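Local coordinates for cytoplasmic protein (Cryptococcus neoformans var. grubii serotype A, PDB 7LPO) that probably hydrolyses steryl beta-glucosides, releasing glucose from the sterol, as a sterylglucosidase of glycoside hydrolase family 5, at residues Y20-S24 / G445-S449; T210-F214 / C366-H370; A663-Y669 / Y710-Y716. All blocks are in the same frame, centred on the assembly; numbering follows the deposited sequence.

Interaction 1: residues Y20-S24 / G445-S449; sequences YIHSS and GRACS
The backbones come nearest at S23 with R446 and at S24 with G445, CA to CA 5.1 Å in both, where the irregular segment 20-24 runs almost at right angles (95°) to 445-448, and one weak backbone bond, A447 N to S23 O, joins them. R446 does most of the joining. Its chain leaves with CG trans to the backbone N (chi1 -167°), then bends at chi2, which carries NH1 and NH2 to a shared acceptor, I21 O, gripped end-on. NH1 to I21 O is 2.6 Å, in the carbonyl plane. The guanidinium also lies flat on the ring of Y20, centres 4.0 Å apart and planes at 20°, with Y20 CZ over its centre: a cation-pi stack. Arginine suits the place because its edge can bond while its face stacks. S23, whose CB points toward the other segment, is short enough for OG to donate to A447 O over 2.7 Å, from above the carbonyl plane. A water accepts from S23 N and R446 NH1 and donates to G445 O. The positive phi of G445 favours glycine. E422 fixes both stacked partners, its backbone O taking R446 NE and its carboxylate bonding Y20 OH. F28 of strand 28-29 packs on I21, S23 and C448. Strand 447-449 pairs in parallel with 424-427, whose I424 touches S23 and R446, consistent with a family 5 TIM barrel against which 20-24 lies.

Interaction 2: residues T210-F214 / C366-H370; sequences TIWTF and CIWAH
An indole directed at one side of a helix, meeting it with NE1, CZ2 and CH2 and with its N-H tied to a threonine there, joins helix 206-221 to the short, weakly bonded helix at 367-370. The bond runs from W368 NE1 to T210 OG1, 3.1 Å long and nearly straight at 168°, with the oxygen at the ring edge and nearly in the indole plane. T210 is well suited to this double duty. Its OG1 sits beside the backbone N (chi1 -62°), where it also bonds L206 O one turn back in the helix and offers an acceptor to the tryptophan, while CG2 lies 3.9 Å from W368 CZ2. One turn further on, T213 meets the far end of the same ring, its CG2 3.6 Å from W368 CH2; its hydroxyl is occupied elsewhere, by Q209 O and L276 N. The indole therefore spans two residues on one side of the helix, polar at NE1 and apolar along the benzo ring. F214 adds an oblique aromatic neighbour: its ring and the six-membered ring of W368 have centroids 5.7 Å apart and planes at 42°, and CE1 lies 3.9 Å from W368 CH2. The beta-branch of I367 serves both rings: CG2 stands over one face of W368, toward its rim, and also lies 3.9 Å from F214 CZ. The short helix is capped by C366, whose SG accepts from A369 N. Around the contact, F387 meets W368 edge-to-face, I232 and L236 of helix 232-254 pack on F214, and W374 of strand 374-375 lies on C366 and A369.

Interaction 3: residues A663-Y669 / Y710-Y716; sequences AAFCRPY and YLPFVHY
H715 shares the NE2 hydrogen between two backbone carbonyls at the end of helix 662-665: A663 O at 2.8 Å and C666 O at 2.9 Å. Both bonds are weak, with angles near 120°, as expected of one N-H divided between two acceptors lying close to the ring plane. Histidine fits because its flat ring can place a single N-H between the carbonyls, and chi1 of -68° sends it toward them. Farther along, Y669 and Y710 form an antiparallel hydrogen-bonded pair. Y710 N gives to Y669 O at 2.9 Å, and Y669 N returns a bond to Y710 O at 3.3 Å. P668 CA also makes a CA-H...O contact with Y710 O. P712 O accepts from both H715 N and Y716 N, and F665 O from Y96 OH.

Apolar contacts occupy the middle. C666 SG reaches P712 CB at 3.5 Å and V714 CG2 at 3.9 Å, and meets the edge of the Y710 ring as a sulfur-aromatic contact. P668 packs on P712 and puts its CG at the edge of the Y716 ring. The buried hydroxyls find backbone acceptors elsewhere: Y669 OH on G95 O, Y710 OH on A93 O and Y716 OH on T687 O. R667 turns away, giving NH1 to A664 O and making salt bridges with D554 and D561. A strand-end bridge followed by a short helix, begun after P712 at its N-cap, thus fastens the entry of strand 669-673 to the exit of strand 707-710, where these strands of the beta-rich C-terminal region meet helix 547-559 and the end of helix 83-93.

In the fold
From the N terminus, segment 20-24 precedes the first strands and meets 445-449 beside strand 424-427, so interaction 1 closes a loop of 420 residues. Nested inside it, interaction 2 joins helix 206-221 to the short helix 367-370 and closes 151 residues. Interaction 3 opens only after both have closed; its 40 intervening residues include strands of the C-terminal domain. Interaction 1 thus ties the N-terminal segment to strand 447-449, interaction 2 links helices farther out, and interaction 3 joins neighbouring strands' ends. None touches another: centres of interactions 2 and 3 stand about 50 Å apart, on opposite sides of the chain's centre.

Interaction 1: residues Y20-S24 / G445-S449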
ATOM      1  N   TYR A  20      -5.111 -24.981  -3.206  1.00 28.54           N
ATOM      2  CA  TYR A  20      -5.789 -24.135  -2.233  1.00 25.05           C
ATOM      3  C   TYR A  20      -4.841 -23.757  -1.103  1.00 24.53           C
ATOM      4  O   TYR A  20      -4.136 -24.609  -0.556  1.00 25.17           O
ATOM      5  CB  TYR A  20      -7.006 -24.888  -1.689  1.00 25.19           C
ATOM      6  CG  TYR A  20      -8.013 -24.107  -0.881  1.00 20.92           C
ATOM      7  CD1 TYR A  20      -9.036 -23.418  -1.501  1.00 21.91           C
ATOM      8  CD2 TYR A  20      -7.979 -24.117   0.503  1.00 20.09           C
ATOM      9  CE1 TYR A  20      -9.984 -22.726  -0.771  1.00 21.65           C
ATOM     10  CE2 TYR A  20      -8.918 -23.425   1.246  1.00 20.50           C
ATOM     11  CZ  TYR A  20      -9.922 -22.735   0.599  1.00 21.37           C
ATOM     12  OH  TYR A  20     -10.864 -22.040   1.316  1.00 22.53           O
ATOM     13  N   ILE A  21      -4.833 -22.479  -0.745  1.00 19.75           N
ATOM     14  CA  ILE A  21      -4.086 -21.994   0.408  1.00 19.23           C
ATOM     15  C   ILE A  21      -5.072 -21.735   1.535  1.00 17.06           C
ATOM     16  O   ILE A  21      -5.961 -20.888   1.411  1.00 18.06           O
ATOM     17  CB  ILE A  21      -3.290 -20.722   0.083  1.00 20.97           C
ATOM     18  CG1 ILE A  21      -2.120 -21.044  -0.841  1.00 24.62           C
ATOM     19  CG2 ILE A  21      -2.800 -20.091   1.372  1.00 19.62           C
ATOM     20  CD1 ILE A  21      -1.475 -19.817  -1.475  1.00 24.34           C
ATOM     21  N   HIS A  22      -4.925 -22.470   2.630  1.00 21.39           N
ATOM     22  CA  HIS A  22      -5.738 -22.216   3.810  1.00 23.61           C
ATOM     23  C   HIS A  22      -5.278 -20.940   4.508  1.00 23.70           C
ATOM     24  O   HIS A  22      -4.085 -20.628   4.548  1.00 21.81           O
ATOM     25  CB  HIS A  22      -5.668 -23.415   4.750  1.00 25.64           C
ATOM     26  CG  HIS A  22      -6.275 -24.654   4.165  1.00 29.22           C
ATOM     27  ND1 HIS A  22      -7.632 -24.897   4.182  1.00 29.46           N
ATOM     28  CD2 HIS A  22      -5.717 -25.694   3.501  1.00 29.58           C
ATOM     29  CE1 HIS A  22      -7.880 -26.046   3.580  1.00 29.24           C
ATOM     30  NE2 HIS A  22      -6.735 -26.546   3.151  1.00 28.40           N
ATOM     31  N   SER A  23      -6.244 -20.190   5.032  1.00 21.36           N
ATOM     32  CA  SER A  23      -6.024 -18.912   5.694  1.00 19.07           C
ATOM     33  C   SER A  23      -6.938 -18.896   6.914  1.00 18.35           C
ATOM     34  O   SER A  23      -7.755 -17.994   7.113  1.00 13.95           O
ATOM     35  CB  SER A  23      -6.296 -17.748   4.744  1.00 20.31           C
ATOM     36  OG  SER A  23      -5.724 -16.555   5.244  1.00 21.74           O
ATOM     37  N   SER A  24      -6.798 -19.950   7.720  1.00 21.29           N
ATOM     38  CA  SER A  24      -7.678 -20.296   8.821  1.00 22.94           C
ATOM     39  C   SER A  24      -6.953 -20.353  10.160  1.00 21.18           C
ATOM     40  O   SER A  24      -7.600 -20.588  11.188  1.00 23.30           O
ATOM     41  CB  SER A  24      -8.309 -21.670   8.551  1.00 29.82           C
ATOM     42  OG  SER A  24      -7.315 -22.561   8.054  1.00 34.01           O
ATOM     43  N   GLY A 445     -13.644 -17.815   8.365  1.00 19.19           N
ATOM     44  CA  GLY A 445     -12.416 -18.582   8.432  1.00 16.83           C
ATOM     45  C   GLY A 445     -11.509 -18.448   7.235  1.00 16.69           C
ATOM     46  O   GLY A 445     -10.707 -19.346   6.966  1.00 18.61           O
ATOM     47  N   ARG A 446     -11.592 -17.341   6.511  1.00 14.56           N
ATOM     48  CA  ARG A 446     -10.774 -17.194   5.310  1.00 15.54           C
ATOM     49  C   ARG A 446     -10.393 -15.718   5.170  1.00 15.70           C
ATOM     50  O   ARG A 446     -10.940 -14.980   4.343  1.00 15.00           O
ATOM     51  CB  ARG A 446     -11.508 -17.705   4.072  1.00 16.29           C
ATOM     52  CG  ARG A 446     -10.614 -17.862   2.870  1.00 16.63           C
ATOM     53  CD  ARG A 446     -10.965 -19.109   2.059  1.00 17.49           C
ATOM     54  NE  ARG A 446     -10.099 -19.191   0.886  1.00 17.83           N
ATOM     55  CZ  ARG A 446      -8.843 -19.621   0.929  1.00 17.67           C
ATOM     56  NH1 ARG A 446      -8.334 -20.032   2.084  1.00 17.32           N
ATOM     57  NH2 ARG A 446      -8.106 -19.645  -0.173  1.00 17.86           N
ATOM     58  N   ALA A 447      -9.409 -15.306   5.967  1.00 13.96           N
ATOM     59  CA  ALA A 447      -9.025 -13.907   6.039  1.00 13.97           C
ATOM     60  C   ALA A 447      -7.559 -13.797   6.433  1.00 13.97           C
ATOM     61  O   ALA A 447      -6.939 -14.759   6.877  1.00 13.96           O
ATOM     62  CB  ALA A 447      -9.912 -13.147   7.034  1.00 14.00           C
ATOM     63  N   CYS A 448      -7.020 -12.591   6.270  1.00 17.93           N
ATOM     64  CA  CYS A 448      -5.622 -12.295   6.554  1.00 19.43           C
ATOM     65  C   CYS A 448      -5.530 -10.798   6.797  1.00 17.08           C
ATOM     66  O   CYS A 448      -6.085 -10.012   6.033  1.00 22.05           O
ATOM     67  CB  CYS A 448      -4.714 -12.718   5.384  1.00 22.43           C
ATOM     68  SG  CYS A 448      -2.959 -12.233   5.524  1.00 23.17           S
ATOM     69  N   SER A 449      -4.853 -10.410   7.863  1.00 14.16           N
ATOM     70  CA  SER A 449      -4.637  -9.004   8.167  1.00 18.38           C
ATOM     71  C   SER A 449      -3.535  -8.476   7.259  1.00 19.73           C
ATOM     72  O   SER A 449      -2.511  -9.138   7.072  1.00 21.20           O
ATOM     73  CB  SER A 449      -4.255  -8.848   9.642  1.00 22.60           C
ATOM     74  OG  SER A 449      -4.148  -7.483   9.992  1.00 27.85           O
TER
HETATM   75  O   HOH W   1      -9.328 -20.544   4.984  1.00 16.05           O

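Interaction 2: residues T210-F214 / C366-H370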
ATOM      1  N   THR A 210     -13.380  16.822   2.781  1.00 16.40           N
ATOM      2  CA  THR A 210     -14.785  16.761   2.404  1.00 15.53           C
ATOM      3  C   THR A 210     -15.122  15.410   1.797  1.00 16.85           C
ATOM      4  O   THR A 210     -16.069  14.744   2.229  1.00 15.45           O
ATOM      5  CB  THR A 210     -15.113  17.882   1.417  1.00 18.50           C
ATOM      6  OG1 THR A 210     -14.880  19.142   2.048  1.00 15.65           O
ATOM      7  CG2 THR A 210     -16.569  17.802   0.963  1.00 18.81           C
ATOM      8  N   ILE A 211     -14.337  14.987   0.805  1.00 14.79           N
ATOM      9  CA  ILE A 211     -14.721  13.845  -0.013  1.00 14.74           C
ATOM     10  C   ILE A 211     -14.762  12.579   0.823  1.00 14.69           C
ATOM     11  O   ILE A 211     -15.680  11.763   0.683  1.00 14.66           O
ATOM     12  CB  ILE A 211     -13.766  13.705  -1.213  1.00 14.71           C
ATOM     13  CG1 ILE A 211     -14.002  14.844  -2.201  1.00 14.76           C
ATOM     14  CG2 ILE A 211     -13.977  12.364  -1.911  1.00 16.21           C
ATOM     15  CD1 ILE A 211     -12.881  15.022  -3.222  1.00 14.75           C
ATOM     16  N   TRP A 212     -13.768  12.388   1.699  1.00 14.68           N
ATOM     17  CA  TRP A 212     -13.745  11.195   2.534  1.00 14.63           C
ATOM     18  C   TRP A 212     -14.873  11.201   3.559  1.00 14.66           C
ATOM     19  O   TRP A 212     -15.391  10.137   3.904  1.00 14.62           O
ATOM     20  CB  TRP A 212     -12.390  11.074   3.225  1.00 14.62           C
ATOM     21  CG  TRP A 212     -11.303  10.601   2.333  1.00 14.58           C
ATOM     22  CD1 TRP A 212     -10.210  11.303   1.941  1.00 14.59           C
ATOM     23  CD2 TRP A 212     -11.204   9.313   1.705  1.00 14.52           C
ATOM     24  NE1 TRP A 212      -9.425  10.531   1.114  1.00 14.55           N
ATOM     25  CE2 TRP A 212     -10.015   9.307   0.951  1.00 14.50           C
ATOM     26  CE3 TRP A 212     -12.005   8.165   1.710  1.00 14.48           C
ATOM     27  CZ2 TRP A 212      -9.598   8.199   0.215  1.00 14.45           C
ATOM     28  CZ3 TRP A 212     -11.590   7.064   0.983  1.00 14.43           C
ATOM     29  CH2 TRP A 212     -10.396   7.090   0.241  1.00 14.41           C
ATOM     30  N   THR A 213     -15.265  12.375   4.059  1.00 14.72           N
ATOM     31  CA  THR A 213     -16.416  12.443   4.957  1.00 14.75           C
ATOM     32  C   THR A 213     -17.694  12.045   4.223  1.00 14.74           C
ATOM     33  O   THR A 213     -18.545  11.333   4.776  1.00 14.73           O
ATOM     34  CB  THR A 213     -16.536  13.854   5.541  1.00 14.82           C
ATOM     35  OG1 THR A 213     -15.339  14.207   6.242  1.00 14.83           O
ATOM     36  CG2 THR A 213     -17.694  13.961   6.513  1.00 14.86           C
ATOM     37  N   PHE A 214     -17.838  12.496   2.970  1.00 14.75           N
ATOM     38  CA  PHE A 214     -18.923  12.032   2.111  1.00 14.74           C
ATOM     39  C   PHE A 214     -18.885  10.513   1.968  1.00 14.67           C
ATOM     40  O   PHE A 214     -19.870   9.821   2.245  1.00 14.66           O
ATOM     41  CB  PHE A 214     -18.817  12.698   0.724  1.00 14.75           C
ATOM     42  CG  PHE A 214     -19.247  14.148   0.673  1.00 14.83           C
ATOM     43  CD1 PHE A 214     -19.879  14.764   1.736  1.00 14.88           C
ATOM     44  CD2 PHE A 214     -19.032  14.893  -0.482  1.00 14.85           C
ATOM     45  CE1 PHE A 214     -20.298  16.097   1.648  1.00 14.95           C
ATOM     46  CE2 PHE A 214     -19.438  16.230  -0.568  1.00 14.92           C
ATOM     47  CZ  PHE A 214     -20.068  16.829   0.494  1.00 14.97           C
ATOM     48  N   CYS A 366     -20.058  26.763   0.632  1.00 19.21           N
ATOM     49  CA  CYS A 366     -19.511  25.696   1.460  1.00 18.14           C
ATOM     50  C   CYS A 366     -20.612  24.762   1.937  1.00 18.23           C
ATOM     51  O   CYS A 366     -21.600  25.200   2.540  1.00 17.75           O
ATOM     52  CB  CYS A 366     -18.772  26.275   2.666  1.00 19.02           C
ATOM     53  SG  CYS A 366     -18.054  25.029   3.751  1.00 19.60           S
ATOM     54  N   ILE A 367     -20.426  23.462   1.684  1.00 19.60           N
ATOM     55  CA  ILE A 367     -21.420  22.477   2.088  1.00 20.12           C
ATOM     56  C   ILE A 367     -21.444  22.295   3.601  1.00 20.16           C
ATOM     57  O   ILE A 367     -22.480  21.908   4.158  1.00 20.31           O
ATOM     58  CB  ILE A 367     -21.160  21.148   1.350  1.00 22.43           C
ATOM     59  CG1 ILE A 367     -22.381  20.229   1.442  1.00 21.35           C
ATOM     60  CG2 ILE A 367     -19.919  20.442   1.889  1.00 23.16           C
ATOM     61  CD1 ILE A 367     -23.647  20.825   0.800  1.00 21.31           C
ATOM     62  N   TRP A 368     -20.342  22.605   4.294  1.00 18.78           N
ATOM     63  CA  TRP A 368     -20.317  22.457   5.749  1.00 15.87           C
ATOM     64  C   TRP A 368     -20.991  23.633   6.435  1.00 15.59           C
ATOM     65  O   TRP A 368     -21.712  23.448   7.422  1.00 16.15           O
ATOM     66  CB  TRP A 368     -18.877  22.285   6.220  1.00 15.47           C
ATOM     67  CG  TRP A 368     -18.256  21.112   5.540  1.00 16.11           C
ATOM     68  CD1 TRP A 368     -17.150  21.112   4.744  1.00 15.36           C
ATOM     69  CD2 TRP A 368     -18.734  19.760   5.565  1.00 15.32           C
ATOM     70  NE1 TRP A 368     -16.911  19.843   4.269  1.00 15.28           N
ATOM     71  CE2 TRP A 368     -17.863  18.995   4.771  1.00 15.94           C
ATOM     72  CE3 TRP A 368     -19.814  19.127   6.186  1.00 15.31           C
ATOM     73  CZ2 TRP A 368     -18.029  17.628   4.593  1.00 15.18           C
ATOM     74  CZ3 TRP A 368     -19.981  17.777   6.005  1.00 15.24           C
ATOM     75  CH2 TRP A 368     -19.096  17.039   5.217  1.00 15.73           C
ATOM     76  N   ALA A 369     -20.799  24.841   5.900  1.00 16.39           N
ATOM     77  CA  ALA A 369     -21.614  25.970   6.329  1.00 17.19           C
ATOM     78  C   ALA A 369     -23.090  25.685   6.092  1.00 15.85           C
ATOM     79  O   ALA A 369     -23.943  26.029   6.919  1.00 16.67           O
ATOM     80  CB  ALA A 369     -21.192  27.238   5.581  1.00 18.96           C
ATOM     81  N   HIS A 370     -23.406  25.051   4.964  1.00 17.86           N
ATOM     82  CA  HIS A 370     -24.788  24.752   4.628  1.00 19.22           C
ATOM     83  C   HIS A 370     -25.410  23.764   5.598  1.00 20.75           C
ATOM     84  O   HIS A 370     -26.636  23.704   5.695  1.00 23.23           O
ATOM     85  CB  HIS A 370     -24.866  24.206   3.205  1.00 23.38           C
ATOM     86  CG  HIS A 370     -26.260  24.092   2.686  1.00 28.05           C
ATOM     87  ND1 HIS A 370     -27.129  25.158   2.660  1.00 29.42           N
ATOM     88  CD2 HIS A 370     -26.937  23.037   2.177  1.00 29.57           C
ATOM     89  CE1 HIS A 370     -28.282  24.767   2.148  1.00 30.04           C
ATOM     90  NE2 HIS A 370     -28.194  23.483   1.857  1.00 30.49           N
TER

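Interaction 3: residues A663-Y669 / Y710-Y716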
ATOM      1  N   ALA A 663      21.200  -6.809  -2.563  1.00 16.05           N
ATOM      2  CA  ALA A 663      21.651  -7.638  -1.450  1.00 15.48           C
ATOM      3  C   ALA A 663      20.682  -7.580  -0.273  1.00 18.80           C
ATOM      4  O   ALA A 663      20.595  -8.535   0.507  1.00 19.35           O
ATOM      5  CB  ALA A 663      23.043  -7.209  -1.004  1.00 15.16           C
ATOM      6  N   ALA A 664      19.938  -6.485  -0.128  1.00 15.44           N
ATOM      7  CA  ALA A 664      19.056  -6.342   1.023  1.00 14.84           C
ATOM      8  C   ALA A 664      17.657  -6.888   0.778  1.00 14.14           C
ATOM      9  O   ALA A 664      17.049  -7.432   1.707  1.00 14.12           O
ATOM     10  CB  ALA A 664      18.964  -4.870   1.439  1.00 15.12           C
ATOM     11  N   PHE A 665      17.120  -6.774  -0.441  1.00 16.63           N
ATOM     12  CA  PHE A 665      15.754  -7.237  -0.660  1.00 19.18           C
ATOM     13  C   PHE A 665      15.666  -8.653  -1.214  1.00 18.92           C
ATOM     14  O   PHE A 665      14.593  -9.254  -1.132  1.00 19.18           O
ATOM     15  CB  PHE A 665      14.964  -6.262  -1.557  1.00 16.16           C
ATOM     16  CG  PHE A 665      15.451  -6.130  -2.980  1.00 14.20           C
ATOM     17  CD1 PHE A 665      15.258  -7.140  -3.907  1.00 14.18           C
ATOM     18  CD2 PHE A 665      16.019  -4.941  -3.410  1.00 14.35           C
ATOM     19  CE1 PHE A 665      15.665  -6.984  -5.224  1.00 14.43           C
ATOM     20  CE2 PHE A 665      16.417  -4.771  -4.729  1.00 16.44           C
ATOM     21  CZ  PHE A 665      16.240  -5.794  -5.639  1.00 16.42           C
ATOM     22  N   CYS A 666      16.752  -9.212  -1.735  1.00 18.13           N
ATOM     23  CA  CYS A 666      16.782 -10.598  -2.198  1.00 16.03           C
ATOM     24  C   CYS A 666      17.465 -11.429  -1.119  1.00 14.06           C
ATOM     25  O   CYS A 666      18.680 -11.311  -0.917  1.00 15.79           O
ATOM     26  CB  CYS A 666      17.514 -10.716  -3.533  1.00 16.41           C
ATOM     27  SG  CYS A 666      17.512 -12.392  -4.205  1.00 18.74           S
ATOM     28  N   ARG A 667      16.687 -12.263  -0.428  1.00 15.32           N
ATOM     29  CA  ARG A 667      17.111 -12.863   0.831  1.00 15.54           C
ATOM     30  C   ARG A 667      16.659 -14.311   0.925  1.00 15.44           C
ATOM     31  O   ARG A 667      15.633 -14.683   0.347  1.00 16.52           O
ATOM     32  CB  ARG A 667      16.533 -12.115   2.043  1.00 20.57           C
ATOM     33  CG  ARG A 667      16.514 -10.595   1.934  1.00 24.02           C
ATOM     34  CD  ARG A 667      15.445  -9.995   2.852  1.00 23.05           C
ATOM     35  NE  ARG A 667      15.717 -10.235   4.265  1.00 21.33           N
ATOM     36  CZ  ARG A 667      16.628  -9.574   4.984  1.00 20.08           C
ATOM     37  NH1 ARG A 667      17.371  -8.618   4.430  1.00 19.01           N
ATOM     38  NH2 ARG A 667      16.797  -9.869   6.266  1.00 19.33           N
ATOM     39  N   PRO A 668      17.399 -15.146   1.657  1.00 15.91           N
ATOM     40  CA  PRO A 668      16.920 -16.511   1.920  1.00 17.94           C
ATOM     41  C   PRO A 668      15.720 -16.504   2.853  1.00 20.04           C
ATOM     42  O   PRO A 668      15.640 -15.699   3.785  1.00 21.31           O
ATOM     43  CB  PRO A 668      18.125 -17.186   2.582  1.00 17.04           C
ATOM     44  CG  PRO A 668      18.836 -16.033   3.274  1.00 16.40           C
ATOM     45  CD  PRO A 668      18.684 -14.867   2.331  1.00 16.07           C
ATOM     46  N   TYR A 669      14.788 -17.415   2.606  1.00 18.56           N
ATOM     47  CA  TYR A 669      13.629 -17.562   3.475  1.00 17.51           C
ATOM     48  C   TYR A 669      12.943 -18.885   3.157  1.00 19.25           C
ATOM     49  O   TYR A 669      13.111 -19.427   2.058  1.00 19.38           O
ATOM     50  CB  TYR A 669      12.648 -16.391   3.308  1.00 14.34           C
ATOM     51  CG  TYR A 669      11.814 -16.429   2.063  1.00 14.29           C
ATOM     52  CD1 TYR A 669      12.335 -16.027   0.845  1.00 14.29           C
ATOM     53  CD2 TYR A 669      10.488 -16.838   2.111  1.00 14.27           C
ATOM     54  CE1 TYR A 669      11.562 -16.055  -0.305  1.00 15.45           C
ATOM     55  CE2 TYR A 669       9.704 -16.859   0.981  1.00 14.26           C
ATOM     56  CZ  TYR A 669      10.246 -16.469  -0.227  1.00 15.80           C
ATOM     57  OH  TYR A 669       9.466 -16.497  -1.352  1.00 18.47           O
ATOM     58  N   TYR A 710      14.294 -20.988  -0.055  1.00 17.31           N
ATOM     59  CA  TYR A 710      14.918 -20.277  -1.162  1.00 15.60           C
ATOM     60  C   TYR A 710      16.294 -19.780  -0.733  1.00 15.77           C
ATOM     61  O   TYR A 710      16.419 -19.106   0.293  1.00 16.23           O
ATOM     62  CB  TYR A 710      14.039 -19.101  -1.600  1.00 14.84           C
ATOM     63  CG  TYR A 710      14.706 -18.123  -2.544  1.00 14.45           C
ATOM     64  CD1 TYR A 710      14.910 -18.442  -3.880  1.00 14.02           C
ATOM     65  CD2 TYR A 710      15.109 -16.871  -2.103  1.00 16.01           C
ATOM     66  CE1 TYR A 710      15.515 -17.542  -4.745  1.00 14.04           C
ATOM     67  CE2 TYR A 710      15.716 -15.980  -2.947  1.00 14.05           C
ATOM     68  CZ  TYR A 710      15.915 -16.312  -4.273  1.00 14.05           C
ATOM     69  OH  TYR A 710      16.504 -15.413  -5.128  1.00 14.07           O
ATOM     70  N   LEU A 711      17.318 -20.110  -1.515  1.00 16.23           N
ATOM     71  CA  LEU A 711      18.673 -19.615  -1.264  1.00 16.69           C
ATOM     72  C   LEU A 711      19.157 -18.811  -2.464  1.00 17.21           C
ATOM     73  O   LEU A 711      19.455 -19.397  -3.522  1.00 17.64           O
ATOM     74  CB  LEU A 711      19.628 -20.769  -0.976  1.00 19.48           C
ATOM     75  CG  LEU A 711      19.331 -21.622   0.259  1.00 20.69           C
ATOM     76  CD1 LEU A 711      20.272 -22.820   0.269  1.00 23.27           C
ATOM     77  CD2 LEU A 711      19.460 -20.836   1.542  1.00 19.67           C
ATOM     78  N   PRO A 712      19.267 -17.489  -2.360  1.00 15.29           N
ATOM     79  CA  PRO A 712      19.514 -16.678  -3.563  1.00 17.16           C
ATOM     80  C   PRO A 712      20.952 -16.774  -4.062  1.00 16.68           C
ATOM     81  O   PRO A 712      21.911 -16.675  -3.290  1.00 16.70           O
ATOM     82  CB  PRO A 712      19.171 -15.251  -3.111  1.00 16.86           C
ATOM     83  CG  PRO A 712      19.402 -15.262  -1.621  1.00 17.38           C
ATOM     84  CD  PRO A 712      19.079 -16.671  -1.150  1.00 16.57           C
ATOM     85  N   PHE A 713      21.085 -16.945  -5.380  1.00 17.42           N
ATOM     86  CA  PHE A 713      22.376 -16.775  -6.037  1.00 14.13           C
ATOM     87  C   PHE A 713      23.016 -15.448  -5.666  1.00 16.68           C
ATOM     88  O   PHE A 713      24.246 -15.337  -5.623  1.00 14.18           O
ATOM     89  CB  PHE A 713      22.215 -16.821  -7.565  1.00 14.13           C
ATOM     90  CG  PHE A 713      21.883 -18.172  -8.118  1.00 14.12           C
ATOM     91  CD1 PHE A 713      22.441 -19.321  -7.587  1.00 17.91           C
ATOM     92  CD2 PHE A 713      21.022 -18.287  -9.190  1.00 17.80           C
ATOM     93  CE1 PHE A 713      22.138 -20.563  -8.112  1.00 20.67           C
ATOM     94  CE2 PHE A 713      20.708 -19.515  -9.717  1.00 20.30           C
ATOM     95  CZ  PHE A 713      21.270 -20.661  -9.176  1.00 22.27           C
ATOM     96  N   VAL A 714      22.194 -14.420  -5.446  1.00 17.97           N
ATOM     97  CA  VAL A 714      22.689 -13.090  -5.102  1.00 17.04           C
ATOM     98  C   VAL A 714      23.662 -13.148  -3.932  1.00 17.14           C
ATOM     99  O   VAL A 714      24.635 -12.385  -3.882  1.00 18.15           O
ATOM    100  CB  VAL A 714      21.498 -12.157  -4.798  1.00 17.63           C
ATOM    101  CG1 VAL A 714      21.924 -11.015  -3.923  1.00 18.07           C
ATOM    102  CG2 VAL A 714      20.875 -11.660  -6.077  1.00 18.25           C
ATOM    103  N   HIS A 715      23.410 -14.035  -2.964  1.00 17.38           N
ATOM    104  CA  HIS A 715      24.257 -14.151  -1.787  1.00 19.08           C
ATOM    105  C   HIS A 715      25.109 -15.411  -1.748  1.00 22.40           C
ATOM    106  O   HIS A 715      26.136 -15.419  -1.058  1.00 26.15           O
ATOM    107  CB  HIS A 715      23.409 -14.139  -0.504  1.00 17.84           C
ATOM    108  CG  HIS A 715      22.743 -12.831  -0.235  1.00 17.70           C
ATOM    109  ND1 HIS A 715      23.424 -11.741   0.263  1.00 17.38           N
ATOM    110  CD2 HIS A 715      21.464 -12.428  -0.415  1.00 17.37           C
ATOM    111  CE1 HIS A 715      22.589 -10.725   0.390  1.00 17.77           C
ATOM    112  NE2 HIS A 715      21.394 -11.116  -0.018  1.00 18.46           N
ATOM    113  N   TYR A 716      24.701 -16.476  -2.429  1.00 19.14           N
ATOM    114  CA  TYR A 716      25.268 -17.797  -2.202  1.00 17.00           C
ATOM    115  C   TYR A 716      25.849 -18.436  -3.459  1.00 16.25           C
ATOM    116  O   TYR A 716      26.318 -19.577  -3.398  1.00 16.47           O
ATOM    117  CB  TYR A 716      24.198 -18.714  -1.597  1.00 16.03           C
ATOM    118  CG  TYR A 716      23.709 -18.275  -0.225  1.00 17.28           C
ATOM    119  CD1 TYR A 716      24.552 -18.306   0.877  1.00 17.46           C
ATOM    120  CD2 TYR A 716      22.410 -17.835  -0.035  1.00 17.93           C
ATOM    121  CE1 TYR A 716      24.114 -17.910   2.129  1.00 18.35           C
ATOM    122  CE2 TYR A 716      21.958 -17.446   1.219  1.00 19.37           C
ATOM    123  CZ  TYR A 716      22.816 -17.480   2.296  1.00 19.13           C
ATOM    124  OH  TYR A 716      22.378 -17.089   3.538  1.00 20.62           O
TER